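Local coordinates for protein BamaA.19900.a (Balamuthia mandrillaris, PDB 6VZZ) that probably phosphorylates glucose as a glucokinase of the actin-like ATPase clan and is captured here with beta-D-glucose bound, at residues A[18-22]-A[61-65]; A[37-43]-A[94-100]; A[147-151]-A[196-200]; A[236-241]-A[311-315]; A[330-336]-A[368-374]. All coordinates share one frame; numbering follows the deposited sequence.

Contact 1. Residues A[18-22]-A[61-65]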
# COMPACT_ATOMS: atom_id res chain seq x y z
N VAL A 18 27.16 14.31 28.11
CA VAL A 18 27.53 14.59 26.73
C VAL A 18 28.87 15.32 26.67
O VAL A 18 29.75 14.98 25.88
CB VAL A 18 26.42 15.39 26.04
CG1 VAL A 18 26.89 15.93 24.69
CG2 VAL A 18 25.18 14.54 25.88
N THR A 19 29.03 16.34 27.51
CA THR A 19 30.29 17.07 27.55
C THR A 19 31.47 16.14 27.84
O THR A 19 32.47 16.16 27.12
CB THR A 19 30.21 18.19 28.59
OG1 THR A 19 29.51 19.30 28.03
CG2 THR A 19 31.59 18.63 29.00
N GLN A 20 31.35 15.31 28.88
CA GLN A 20 32.45 14.40 29.20
C GLN A 20 32.71 13.42 28.05
O GLN A 20 33.86 13.12 27.74
CB GLN A 20 32.17 13.65 30.51
N THR A 21 31.65 12.95 27.39
CA THR A 21 31.81 11.97 26.32
C THR A 21 32.54 12.55 25.12
O THR A 21 33.45 11.92 24.56
CB THR A 21 30.45 11.41 25.90
OG1 THR A 21 29.86 10.71 27.00
CG2 THR A 21 30.60 10.45 24.74
N LEU A 22 32.15 13.76 24.69
CA LEU A 22 32.80 14.35 23.53
C LEU A 22 34.27 14.67 23.80
O LEU A 22 35.08 14.68 22.86
CB LEU A 22 32.05 15.61 23.10
CG LEU A 22 30.60 15.32 22.72
CD1 LEU A 22 29.83 16.60 22.48
CD2 LEU A 22 30.54 14.41 21.49
N PHE A 61 24.66 5.12 20.26
CA PHE A 61 24.87 6.51 19.87
C PHE A 61 24.73 7.41 21.09
O PHE A 61 24.32 6.97 22.17
CB PHE A 61 23.91 6.95 18.76
CG PHE A 61 22.46 6.79 19.11
CD1 PHE A 61 21.83 7.67 19.97
CD2 PHE A 61 21.72 5.75 18.57
CE1 PHE A 61 20.49 7.52 20.31
CE2 PHE A 61 20.37 5.59 18.90
CZ PHE A 61 19.76 6.48 19.76
N LEU A 62 25.06 8.68 20.89
CA LEU A 62 25.04 9.69 21.94
C LEU A 62 23.97 10.72 21.60
O LEU A 62 24.10 11.46 20.62
CB LEU A 62 26.42 10.35 22.05
CG LEU A 62 26.51 11.52 23.02
CD1 LEU A 62 26.45 11.02 24.45
CD2 LEU A 62 27.77 12.34 22.75
N GLN A 63 22.91 10.78 22.40
CA GLN A 63 21.90 11.81 22.19
C GLN A 63 22.41 13.11 22.81
O GLN A 63 22.70 13.15 24.01
CB GLN A 63 20.56 11.42 22.80
CG GLN A 63 19.50 12.54 22.64
CD GLN A 63 18.07 12.05 22.75
OE1 GLN A 63 17.61 11.27 21.92
NE2 GLN A 63 17.35 12.49 23.80
N VAL A 64 22.53 14.16 22.00
CA VAL A 64 23.10 15.39 22.53
C VAL A 64 22.01 16.41 22.84
O VAL A 64 22.15 17.20 23.78
CB VAL A 64 24.15 16.00 21.58
CG1 VAL A 64 25.03 14.92 20.98
CG2 VAL A 64 23.51 16.83 20.51
N LEU A 65 20.91 16.41 22.08
CA LEU A 65 19.88 17.40 22.40
C LEU A 65 18.52 16.97 21.86
O LEU A 65 18.42 16.36 20.80
CB LEU A 65 20.25 18.78 21.86
CG LEU A 65 19.82 19.92 22.81
CD1 LEU A 65 19.93 19.49 24.28
CD2 LEU A 65 20.64 21.17 22.56
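Helix 16-25 packs on strand 62-68, an outermost strand of the five-stranded mixed sheet, through Val18, Thr21 and Leu22 of the helix, which gather round Leu62. The segment axes run 9.7 Å apart at an angle of 125°, and no hydrogen bond crosses between them, so hydrophobic side chains carry the contact. Leu62 is the central side chain: its CG stands anti to the backbone N (chi1 174°), and this carries both methyls across to the helix. CD2 meets Leu22 CD2 at 3.7 Å, approaching at a slant. Thr21 comes head-on, tip to tip, with its CG2 3.9 Å from Leu62 CD2. A threonine suits this half-covered position because its methyl can join the apolar patch while OG1 hydrogen-bonds back to the Glu17 carbonyl one helical turn earlier. The other methyl of Leu62, CD1, lies 4.0 Å from Val18 CG2.

The sheet has the strand order 3-2-1-4-5 of the ribonuclease H-like fold shared by actin-like ATPases, with 62-68 as its third strand. Here the strand carries a classic beta bulge, Val64 and Leu65 both facing Leu50 on strand 47-54. Beyond Leu62, Val18 also meets two further strand residues: CG2 rests 3.4 Å from the Gln63 carbonyl O in van der Waals contact, while CG1 crosses Val64 at about a right angle, 4.1 Å from its CB. Compact branching fits valine to this spot, close to the strand backbone. Farther in, Val64 turns to Val82 and Leu22 to Leu89, both on helix 72-90.

Contact 2. Residues A[37-43]-A[94-100]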
# COMPACT_ATOMS: atom_id res chain seq x y z
N TYR A 37 32.74 10.86 12.61
CA TYR A 37 31.46 10.67 13.30
C TYR A 37 30.32 11.19 12.44
O TYR A 37 30.52 11.94 11.48
CB TYR A 37 31.43 11.37 14.66
CG TYR A 37 31.38 12.87 14.62
CD1 TYR A 37 32.54 13.62 14.50
CD2 TYR A 37 30.17 13.55 14.74
CE1 TYR A 37 32.50 15.01 14.48
CE2 TYR A 37 30.11 14.94 14.72
CZ TYR A 37 31.29 15.66 14.59
OH TYR A 37 31.27 17.04 14.57
N TYR A 38 29.11 10.78 12.80
CA TYR A 38 27.94 11.02 11.97
C TYR A 38 26.79 11.58 12.80
O TYR A 38 26.67 11.30 14.00
CB TYR A 38 27.53 9.74 11.24
CG TYR A 38 28.65 9.20 10.38
CD1 TYR A 38 29.66 8.42 10.93
CD2 TYR A 38 28.70 9.49 9.02
CE1 TYR A 38 30.70 7.94 10.15
CE2 TYR A 38 29.73 9.01 8.23
CZ TYR A 38 30.73 8.24 8.80
OH TYR A 38 31.76 7.75 8.02
N VAL A 39 25.94 12.38 12.14
CA VAL A 39 24.82 13.06 12.77
C VAL A 39 23.52 12.37 12.38
O VAL A 39 23.31 12.08 11.20
CB VAL A 39 24.77 14.55 12.38
CG1 VAL A 39 23.51 15.22 12.97
CG2 VAL A 39 26.02 15.27 12.83
N GLY A 40 22.66 12.13 13.35
CA GLY A 40 21.33 11.62 13.09
C GLY A 40 20.29 12.49 13.77
O GLY A 40 20.48 12.93 14.90
N VAL A 41 19.18 12.72 13.07
CA VAL A 41 18.12 13.60 13.56
C VAL A 41 16.77 12.92 13.38
O VAL A 41 16.48 12.37 12.32
CB VAL A 41 18.12 14.97 12.86
CG1 VAL A 41 17.12 15.91 13.53
CG2 VAL A 41 19.50 15.57 12.88
N ASP A 42 15.95 12.98 14.43
CA ASP A 42 14.57 12.50 14.42
C ASP A 42 13.68 13.73 14.57
O ASP A 42 13.51 14.26 15.67
CB ASP A 42 14.34 11.50 15.55
CG ASP A 42 12.87 11.09 15.71
OD1 ASP A 42 12.06 11.35 14.79
OD2 ASP A 42 12.53 10.51 16.76
N ILE A 43 13.12 14.21 13.46
CA ILE A 43 12.24 15.37 13.47
C ILE A 43 10.81 14.85 13.56
O ILE A 43 10.23 14.39 12.57
CB ILE A 43 12.43 16.25 12.24
CG1 ILE A 43 13.86 16.79 12.19
CG2 ILE A 43 11.44 17.40 12.27
CD1 ILE A 43 14.17 17.59 10.92
N ALA A 94 31.43 16.98 11.16
CA ALA A 94 30.79 15.69 10.96
C ALA A 94 31.03 15.18 9.55
O ALA A 94 31.11 15.96 8.59
CB ALA A 94 29.28 15.80 11.23
N SER A 95 31.15 13.86 9.41
CA SER A 95 31.45 13.25 8.12
C SER A 95 30.20 12.85 7.35
O SER A 95 30.32 12.42 6.20
CB SER A 95 32.34 12.03 8.32
OG SER A 95 33.57 12.41 8.92
N GLY A 96 29.02 12.97 7.94
CA GLY A 96 27.79 12.58 7.29
C GLY A 96 26.60 12.84 8.19
O GLY A 96 26.73 12.84 9.42
N ALA A 97 25.43 13.06 7.59
CA ALA A 97 24.25 13.37 8.38
C ALA A 97 23.02 12.83 7.68
O ALA A 97 22.97 12.74 6.45
CB ALA A 97 24.11 14.87 8.63
N CYS A 98 22.03 12.44 8.48
CA CYS A 98 20.73 12.04 7.96
C CYS A 98 19.65 12.54 8.91
O CYS A 98 19.75 12.34 10.12
CB CYS A 98 20.62 10.52 7.81
SG CYS A 98 18.95 10.00 7.37
N LEU A 99 18.64 13.20 8.35
CA LEU A 99 17.50 13.70 9.11
C LEU A 99 16.26 12.89 8.73
O LEU A 99 15.84 12.91 7.57
CB LEU A 99 17.27 15.18 8.83
CG LEU A 99 18.47 16.08 9.11
CD1 LEU A 99 19.16 16.41 7.82
CD2 LEU A 99 18.03 17.34 9.83
N ALA A 100 15.70 12.18 9.70
CA ALA A 100 14.47 11.42 9.52
C ALA A 100 13.32 12.27 10.05
O ALA A 100 13.20 12.47 11.26
CB ALA A 100 14.53 10.07 10.22
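Val39 and Val41 stand beside Ala97 and Leu99 on neighbouring parallel strands, the first and fourth of the ribonuclease H-like sheet found in actin-like ATPases. Val41 CG2 lies 3.8 Å from Leu99 CD2, the two side chains running side by side. Ile43 CD1 reaches the same methyl at 4.0 Å. Smaller Ala97 leaves its CB 3.8 Å from Val39 CB. Beta-branched residues suit the extended backbone; Val41 packs on Phe79 of helix 72-90, and Ile43, at the strand end, on Leu75.

Six backbone hydrogen bonds alternate between the strands and hold this register, from Ser95 N to Tyr37 O at one end to Ile43 N to Ala100 O at the other. Asp42 projects from the opposite face, its carboxylate held by Asn381 and, weakly, by Asn379. It lies near the end of the first strand, its side chain about 7 Å from the bound glucose, where this clan usually places its first phosphate-binding loop.

At the start of the strands Tyr37 folds its ring over Ala94, with CG between the backbone N and carbonyl carbon (chi1 71°). Its hydroxyl hydrogen-bonds to Val92 O, and Ala94 CA makes a CH-pi contact 4.0 Å from the centroid of the Tyr37 ring, 22° off the ring normal.

Contact 3. Residues A[147-151]-A[196-200]. With BGC (beta-D-glucopyranose), chain B.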
# COMPACT_ATOMS: atom_id res chain seq x y z
N LEU A 147 9.36 7.17 9.56
CA LEU A 147 9.08 5.73 9.57
C LEU A 147 10.03 4.97 8.65
O LEU A 147 10.38 3.82 8.94
CB LEU A 147 7.63 5.45 9.19
CG LEU A 147 6.69 5.19 10.37
CD1 LEU A 147 7.01 3.86 11.02
CD2 LEU A 147 6.80 6.31 11.39
N GLU A 148 10.43 5.60 7.54
CA GLU A 148 11.52 5.04 6.75
C GLU A 148 12.77 4.86 7.61
O GLU A 148 13.47 3.85 7.50
CB GLU A 148 11.77 5.96 5.55
CG GLU A 148 13.01 5.63 4.73
CD GLU A 148 13.13 6.52 3.50
OE1 GLU A 148 12.44 7.57 3.43
OE2 GLU A 148 13.93 6.17 2.59
N GLY A 149 13.05 5.82 8.50
CA GLY A 149 14.15 5.65 9.43
C GLY A 149 13.93 4.51 10.41
O GLY A 149 14.86 3.78 10.76
N THR A 150 12.68 4.36 10.88
CA THR A 150 12.36 3.25 11.78
C THR A 150 12.70 1.91 11.13
O THR A 150 13.31 1.04 11.75
CB THR A 150 10.87 3.28 12.14
OG1 THR A 150 10.55 4.52 12.79
CG2 THR A 150 10.52 2.12 13.06
N CYS A 151 12.33 1.75 9.86
CA CYS A 151 12.59 0.49 9.18
C CYS A 151 14.08 0.20 9.10
O CYS A 151 14.51 -0.94 9.35
CB CYS A 151 11.95 0.50 7.80
SG CYS A 151 10.15 0.59 7.91
N GLY A 196 2.29 7.01 11.59
CA GLY A 196 3.39 6.70 10.70
C GLY A 196 3.29 5.26 10.21
O GLY A 196 3.01 4.34 10.98
N ILE A 197 3.55 5.07 8.91
CA ILE A 197 3.45 3.76 8.29
C ILE A 197 4.51 3.61 7.20
O ILE A 197 4.63 4.47 6.32
CB ILE A 197 2.04 3.53 7.70
CG1 ILE A 197 1.01 3.37 8.82
CG2 ILE A 197 2.05 2.30 6.80
CD1 ILE A 197 -0.38 3.24 8.35
N ALA A 198 5.27 2.52 7.26
CA ALA A 198 6.22 2.15 6.23
C ALA A 198 6.22 0.63 6.11
O ALA A 198 5.59 -0.07 6.91
CB ALA A 198 7.62 2.69 6.53
N THR A 199 6.93 0.10 5.11
CA THR A 199 6.95 -1.35 4.90
C THR A 199 8.37 -1.82 4.61
O THR A 199 9.06 -1.25 3.76
CB THR A 199 6.04 -1.76 3.74
OG1 THR A 199 4.71 -1.31 3.99
CG2 THR A 199 6.02 -3.29 3.58
N LEU A 200 8.79 -2.87 5.31
CA LEU A 200 10.02 -3.58 5.00
C LEU A 200 9.71 -4.60 3.91
O LEU A 200 8.88 -5.49 4.11
CB LEU A 200 10.58 -4.27 6.25
CG LEU A 200 11.23 -3.38 7.32
CD1 LEU A 200 11.31 -4.08 8.66
CD2 LEU A 200 12.63 -2.95 6.88
C2 BGC B . 3.26 12.19 8.32
C3 BGC B . 4.21 11.03 8.05
C4 BGC B . 4.89 10.61 9.35
C5 BGC B . 3.83 10.31 10.40
C6 BGC B . 4.39 9.92 11.75
C1 BGC B . 2.29 11.80 9.41
O1 BGC B . 1.35 12.79 9.63
O2 BGC B . 2.57 12.54 7.12
O3 BGC B . 5.17 11.39 7.07
O4 BGC B . 5.65 9.42 9.14
O5 BGC B . 3.02 11.49 10.59
O6 BGC B . 5.41 10.81 12.17
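Leu147 lays its branched end over the Gly196 backbone: CG is 3.4 Å from the Gly196 carbonyl carbon, and CD2 lies 3.5 Å from Gly196 CA. With no side chain on the glycine, CD2 can settle where a beta carbon would otherwise stand, and the helix can come close to the strand. The same alpha carbon of Gly196 also touches the sugar, 3.5 Å from glucose C6, so this part of the strand forms a wall of the glucose pocket.

Farther along, Ala198 presents its small CB between two helix residues one turn apart. Leu147 CB meets it at 3.8 Å and Cys151 SG at 3.6 Å. Cys151 holds SG beside its own backbone N (chi1 -65°), which directs the sulfur to Ala198 and leaves its CB to face Leu200 CD2 at 3.6 Å. Gly196 and Ala198 let the helix come close, the segment axes 7.6 Å apart and inclined at 38°.

Glu148 OE1 accepts a hydrogen bond from Asn145 N, and the Asn145 side chain in turn binds glucose through ND2. Glu148 is thus in the second shell and probably steadies a ligand-binding residue just before the helix. Helix 146-159 lies across one face of the six-stranded sheet, where Leu147 also reaches Val188 of strand 186-191 and Cys151 reaches Val214 of strand 213-216; Ile197 and Thr199 point to the other face, against helix 303-327.

Contact 4. Residues A[236-241]-A[311-315]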
# COMPACT_ATOMS: atom_id res chain seq x y z
N GLU A 236 -22.71 4.15 16.80
CA GLU A 236 -21.87 5.06 17.56
C GLU A 236 -20.62 5.45 16.78
O GLU A 236 -20.13 6.58 16.93
CB GLU A 236 -21.50 4.46 18.92
CG GLU A 236 -20.43 3.38 18.90
CD GLU A 236 -19.75 3.17 20.26
OE1 GLU A 236 -20.26 3.71 21.29
OE2 GLU A 236 -18.71 2.47 20.30
N GLU A 237 -20.08 4.54 15.95
CA GLU A 237 -18.95 4.91 15.11
C GLU A 237 -19.35 5.98 14.11
O GLU A 237 -18.59 6.91 13.84
CB GLU A 237 -18.39 3.69 14.38
CG GLU A 237 -17.48 2.82 15.20
CD GLU A 237 -16.67 1.87 14.34
OE1 GLU A 237 -16.10 0.90 14.89
OE2 GLU A 237 -16.62 2.09 13.11
N THR A 238 -20.56 5.87 13.56
CA THR A 238 -21.06 6.89 12.64
C THR A 238 -21.13 8.25 13.32
O THR A 238 -20.78 9.27 12.72
CB THR A 238 -22.43 6.47 12.10
OG1 THR A 238 -22.32 5.17 11.49
CG2 THR A 238 -22.91 7.47 11.07
N ARG A 239 -21.58 8.29 14.58
CA ARG A 239 -21.61 9.56 15.30
C ARG A 239 -20.20 10.10 15.51
O ARG A 239 -19.96 11.30 15.32
CB ARG A 239 -22.34 9.40 16.63
CG ARG A 239 -23.84 9.07 16.50
CD ARG A 239 -24.62 9.37 17.78
NE ARG A 239 -24.05 8.71 18.96
CZ ARG A 239 -24.31 7.45 19.33
NH1 ARG A 239 -25.15 6.70 18.62
NH2 ARG A 239 -23.74 6.95 20.41
N LEU A 240 -19.26 9.23 15.89
CA LEU A 240 -17.89 9.68 16.13
C LEU A 240 -17.25 10.22 14.85
O LEU A 240 -16.60 11.27 14.87
CB LEU A 240 -17.05 8.54 16.70
CG LEU A 240 -15.53 8.74 16.66
CD1 LEU A 240 -15.09 9.92 17.53
CD2 LEU A 240 -14.83 7.47 17.08
N LEU A 241 -17.42 9.50 13.74
CA LEU A 241 -16.87 9.96 12.47
C LEU A 241 -17.49 11.28 12.03
O LEU A 241 -16.80 12.16 11.51
CB LEU A 241 -17.08 8.88 11.41
CG LEU A 241 -16.37 7.55 11.66
CD1 LEU A 241 -16.75 6.52 10.60
CD2 LEU A 241 -14.86 7.73 11.70
N LEU A 311 -11.54 3.05 21.10
CA LEU A 311 -11.79 3.43 19.71
C LEU A 311 -10.50 3.84 19.02
O LEU A 311 -10.30 3.55 17.83
CB LEU A 311 -12.80 4.57 19.66
CG LEU A 311 -14.22 4.17 19.99
CD1 LEU A 311 -14.92 5.28 20.71
CD2 LEU A 311 -14.94 3.82 18.70
N HIS A 312 -9.61 4.51 19.75
CA HIS A 312 -8.30 4.87 19.24
C HIS A 312 -7.59 3.63 18.69
O HIS A 312 -7.22 3.58 17.51
CB HIS A 312 -7.49 5.53 20.36
CG HIS A 312 -6.09 5.88 20.00
ND1 HIS A 312 -5.77 6.88 19.11
CD2 HIS A 312 -4.91 5.39 20.46
CE1 HIS A 312 -4.45 6.97 19.01
NE2 HIS A 312 -3.91 6.08 19.82
N PHE A 313 -7.46 2.60 19.52
CA PHE A 313 -6.75 1.40 19.09
C PHE A 313 -7.58 0.57 18.13
O PHE A 313 -7.02 -0.15 17.30
CB PHE A 313 -6.34 0.57 20.30
CG PHE A 313 -4.95 0.86 20.75
CD1 PHE A 313 -3.88 0.51 19.95
CD2 PHE A 313 -4.71 1.52 21.94
CE1 PHE A 313 -2.59 0.78 20.34
CE2 PHE A 313 -3.42 1.79 22.33
CZ PHE A 313 -2.35 1.43 21.53
N LYS A 314 -8.91 0.67 18.22
CA LYS A 314 -9.74 -0.02 17.24
C LYS A 314 -9.42 0.45 15.83
O LYS A 314 -9.25 -0.37 14.91
CB LYS A 314 -11.22 0.19 17.56
CG LYS A 314 -12.14 -0.50 16.58
CD LYS A 314 -13.42 -0.98 17.24
CE LYS A 314 -14.44 0.13 17.39
NZ LYS A 314 -15.80 -0.40 17.74
N PHE A 315 -9.29 1.76 15.63
CA PHE A 315 -9.01 2.25 14.29
C PHE A 315 -7.57 1.98 13.88
O PHE A 315 -7.29 1.82 12.69
CB PHE A 315 -9.35 3.73 14.17
CG PHE A 315 -10.80 3.98 13.90
CD1 PHE A 315 -11.72 3.98 14.93
CD2 PHE A 315 -11.24 4.17 12.60
CE1 PHE A 315 -13.07 4.19 14.68
CE2 PHE A 315 -12.58 4.38 12.33
CZ PHE A 315 -13.50 4.39 13.37
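The segments of helices 234-249 and 303-327 stand almost perpendicular, at 93°, with axes 13.1 Å apart at closest approach, so Glu237, Leu240 and Leu241 must reach Leu311, Lys314 and Phe315 through their side chains. Leu240 and Leu311 meet tip to tip, CD2 of Leu240 lying 4.0 Å from CD2 of Leu311. Leucine's branched end reaches far enough to meet its counterpart across this spacing, and both also rest on Trp272 of helix 263-276. Leu241 slants onto the end of the Phe315 ring, with its CD2 4.0 Å from Phe315 CZ.

Beside this hydrophobic patch runs a charged one. Glu237 extends beyond CG and brings OE1 to 3.1 Å from Lys314 NZ in a salt bridge, the two chains arriving from opposite directions. The lysine leaves its helix with CG anti to the backbone N (chi1 180°) and then bends further along to deliver the ammonium group. Arg318 pairs with the same OE1 and makes a cation-pi contact with Phe315, so two basic groups converge on one buried acid and would favour its charged form. The other oxygen of Glu237, OE2, lies 3.9 Å from Phe315 CZ, the carboxylate and ring planes 47° apart.

Thr238, on the same helix, packs on Tyr234 of the second subunit. This near-orthogonal packing joins two helices of the helical part of the lobe that also holds the six-stranded sheet.

Contact 5. Residues A[330-336]-A[368-374]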
# COMPACT_ATOMS: atom_id res chain seq x y z
N ARG A 330 3.82 -10.50 5.92
CA ARG A 330 3.88 -11.64 6.82
C ARG A 330 3.64 -11.26 8.28
O ARG A 330 3.17 -12.09 9.06
CB ARG A 330 5.23 -12.35 6.68
CG ARG A 330 5.54 -13.32 7.79
CD ARG A 330 6.29 -14.53 7.29
NE ARG A 330 6.67 -15.41 8.38
CZ ARG A 330 7.43 -16.49 8.25
NH1 ARG A 330 7.91 -16.82 7.05
NH2 ARG A 330 7.73 -17.23 9.31
N GLY A 331 3.94 -10.01 8.64
CA GLY A 331 3.79 -9.60 10.02
C GLY A 331 3.76 -8.10 10.08
O GLY A 331 3.87 -7.41 9.06
N MET A 332 3.58 -7.59 11.30
CA MET A 332 3.57 -6.15 11.50
C MET A 332 4.19 -5.82 12.85
O MET A 332 4.17 -6.62 13.78
CB MET A 332 2.16 -5.56 11.39
CG MET A 332 1.11 -6.34 12.10
SD MET A 332 -0.52 -5.55 12.00
CE MET A 332 -1.33 -6.48 13.29
N LEU A 333 4.76 -4.62 12.94
CA LEU A 333 5.46 -4.15 14.13
C LEU A 333 4.84 -2.84 14.57
O LEU A 333 4.79 -1.88 13.79
CB LEU A 333 6.96 -3.97 13.85
CG LEU A 333 7.81 -5.23 13.61
CD1 LEU A 333 7.60 -5.85 12.24
CD2 LEU A 333 9.26 -4.87 13.82
N LEU A 334 4.36 -2.79 15.81
CA LEU A 334 3.94 -1.54 16.43
C LEU A 334 5.16 -0.92 17.11
O LEU A 334 5.72 -1.51 18.04
CB LEU A 334 2.81 -1.77 17.45
CG LEU A 334 1.55 -2.45 16.88
CD1 LEU A 334 0.49 -2.69 17.95
CD2 LEU A 334 0.99 -1.60 15.75
N ALA A 335 5.57 0.25 16.63
CA ALA A 335 6.85 0.83 17.03
C ALA A 335 6.64 2.22 17.61
O ALA A 335 5.56 2.81 17.52
CB ALA A 335 7.81 0.89 15.84
N GLY A 336 7.70 2.74 18.20
CA GLY A 336 7.76 4.04 18.84
C GLY A 336 7.88 3.90 20.35
O GLY A 336 7.45 2.90 20.94
N ASP A 368 -2.66 -15.91 9.95
CA ASP A 368 -1.29 -16.29 10.31
C ASP A 368 -0.31 -15.11 10.24
O ASP A 368 0.89 -15.30 10.03
CB ASP A 368 -0.83 -17.44 9.41
CG ASP A 368 -1.55 -18.76 9.74
OD1 ASP A 368 -1.61 -19.12 10.95
OD2 ASP A 368 -2.07 -19.41 8.80
N ILE A 369 -0.81 -13.90 10.43
CA ILE A 369 0.02 -12.71 10.42
C ILE A 369 0.60 -12.51 11.81
O ILE A 369 -0.14 -12.54 12.81
CB ILE A 369 -0.80 -11.49 9.97
CG1 ILE A 369 -1.22 -11.67 8.51
CG2 ILE A 369 -0.04 -10.18 10.20
CD1 ILE A 369 -0.98 -10.46 7.65
N ASP A 370 1.92 -12.33 11.89
CA ASP A 370 2.58 -12.05 13.16
C ASP A 370 2.38 -10.59 13.56
O ASP A 370 2.32 -9.70 12.72
CB ASP A 370 4.08 -12.35 13.08
CG ASP A 370 4.39 -13.83 12.98
OD1 ASP A 370 4.04 -14.61 13.90
OD2 ASP A 370 5.00 -14.22 11.96
N LEU A 371 2.28 -10.35 14.86
CA LEU A 371 2.20 -9.00 15.40
C LEU A 371 3.25 -8.86 16.49
O LEU A 371 3.28 -9.65 17.44
CB LEU A 371 0.80 -8.69 15.94
CG LEU A 371 0.66 -7.42 16.79
CD1 LEU A 371 1.06 -6.19 16.00
CD2 LEU A 371 -0.75 -7.27 17.36
N PHE A 372 4.12 -7.87 16.34
CA PHE A 372 5.12 -7.55 17.34
C PHE A 372 4.86 -6.14 17.83
O PHE A 372 4.29 -5.31 17.12
CB PHE A 372 6.55 -7.65 16.78
CG PHE A 372 6.85 -8.95 16.10
CD1 PHE A 372 7.13 -10.08 16.84
CD2 PHE A 372 6.84 -9.04 14.73
CE1 PHE A 372 7.40 -11.29 16.22
CE2 PHE A 372 7.11 -10.25 14.10
CZ PHE A 372 7.38 -11.38 14.85
N THR A 373 5.27 -5.88 19.06
CA THR A 373 5.12 -4.53 19.60
C THR A 373 6.38 -4.19 20.37
O THR A 373 7.00 -5.05 21.01
CB THR A 373 3.85 -4.42 20.47
OG1 THR A 373 3.56 -3.03 20.70
CG2 THR A 373 4.01 -5.15 21.80
N GLN A 374 6.80 -2.93 20.26
CA GLN A 374 8.02 -2.49 20.91
C GLN A 374 7.81 -2.40 22.41
O GLN A 374 6.81 -1.84 22.87
CB GLN A 374 8.46 -1.14 20.34
CG GLN A 374 9.82 -0.67 20.80
CD GLN A 374 10.24 0.64 20.16
OE1 GLN A 374 9.82 0.97 19.04
NE2 GLN A 374 11.06 1.40 20.86
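Gln374 ends the second of two parallel strands in the six-stranded sheet, its backbone paired with Leu334 and its side chain reaching past Ala335 to Gly336, and helices link 331-335 to 370-374 as a crossover between neighbouring parallel strands. Its CB rests 3.6 Å from Leu334 O. CG stands anti to the backbone N (chi1 -172°), and the extended chain brings CD alongside Gly336, 3.7 Å from the Gly336 carbonyl O. At the tip, OE1 serves as an acceptor for the Gly336 backbone, while NE2 donates to the carbonyls of Lys376 and Val378. Both ends of the amide are thus engaged, fixing its rotation and extending the pairing beyond the strand. Glutamine, both donor and acceptor, fits this junction, and Gly336 has a positive phi that glycine readily adopts.

Five backbone hydrogen bonds join the strands, from Asp370 N to Arg330 O through Gln374 N to Leu334 O. One face is apolar: Met332 CE touches Leu371 CD1 at 3.6 Å, and Leu334 CG meets the same methyl at 3.9 Å, while Met332 and Leu334 also pack on helix 303-327. Leu333 and Phe372 occupy the other face, crossing with Leu333 CG 4.1 Å from Phe372 CD2.

At the far end Arg330 NE lies 4.1 Å from Asp370 OD2, beyond salt-bridge range, with the charged groups nearly coplanar; the arginine instead pairs with Asp184, a calcium-site residue. Back at the glutamine, Gly336 N lies 2.9 Å from Gln374 OE1, above the carbonyl plane and 47° out of it.

Four of the five contacts involve two sheets, with the glucose close to both. Contacts 1 and 2 reach the five-stranded sheet, their centres 14 Å apart, while contacts 3 and 5 reach the six-stranded one, centres 12 Å apart. Contact 3 borders the sugar directly through Gly196; contact 2 brings the Asp42 side chain to about 7 Å from it, so both lie near the sugar, with contact centres 17 Å apart. Contacts 3 and 5 touch where Thr150 CG2 meets Ala335 CB at 4.1 Å. Contact 4 lies farther out, 43 Å from contact 1 between centres, yet helix 303-327 runs from it to contact 5, leading directly into strand 331-335.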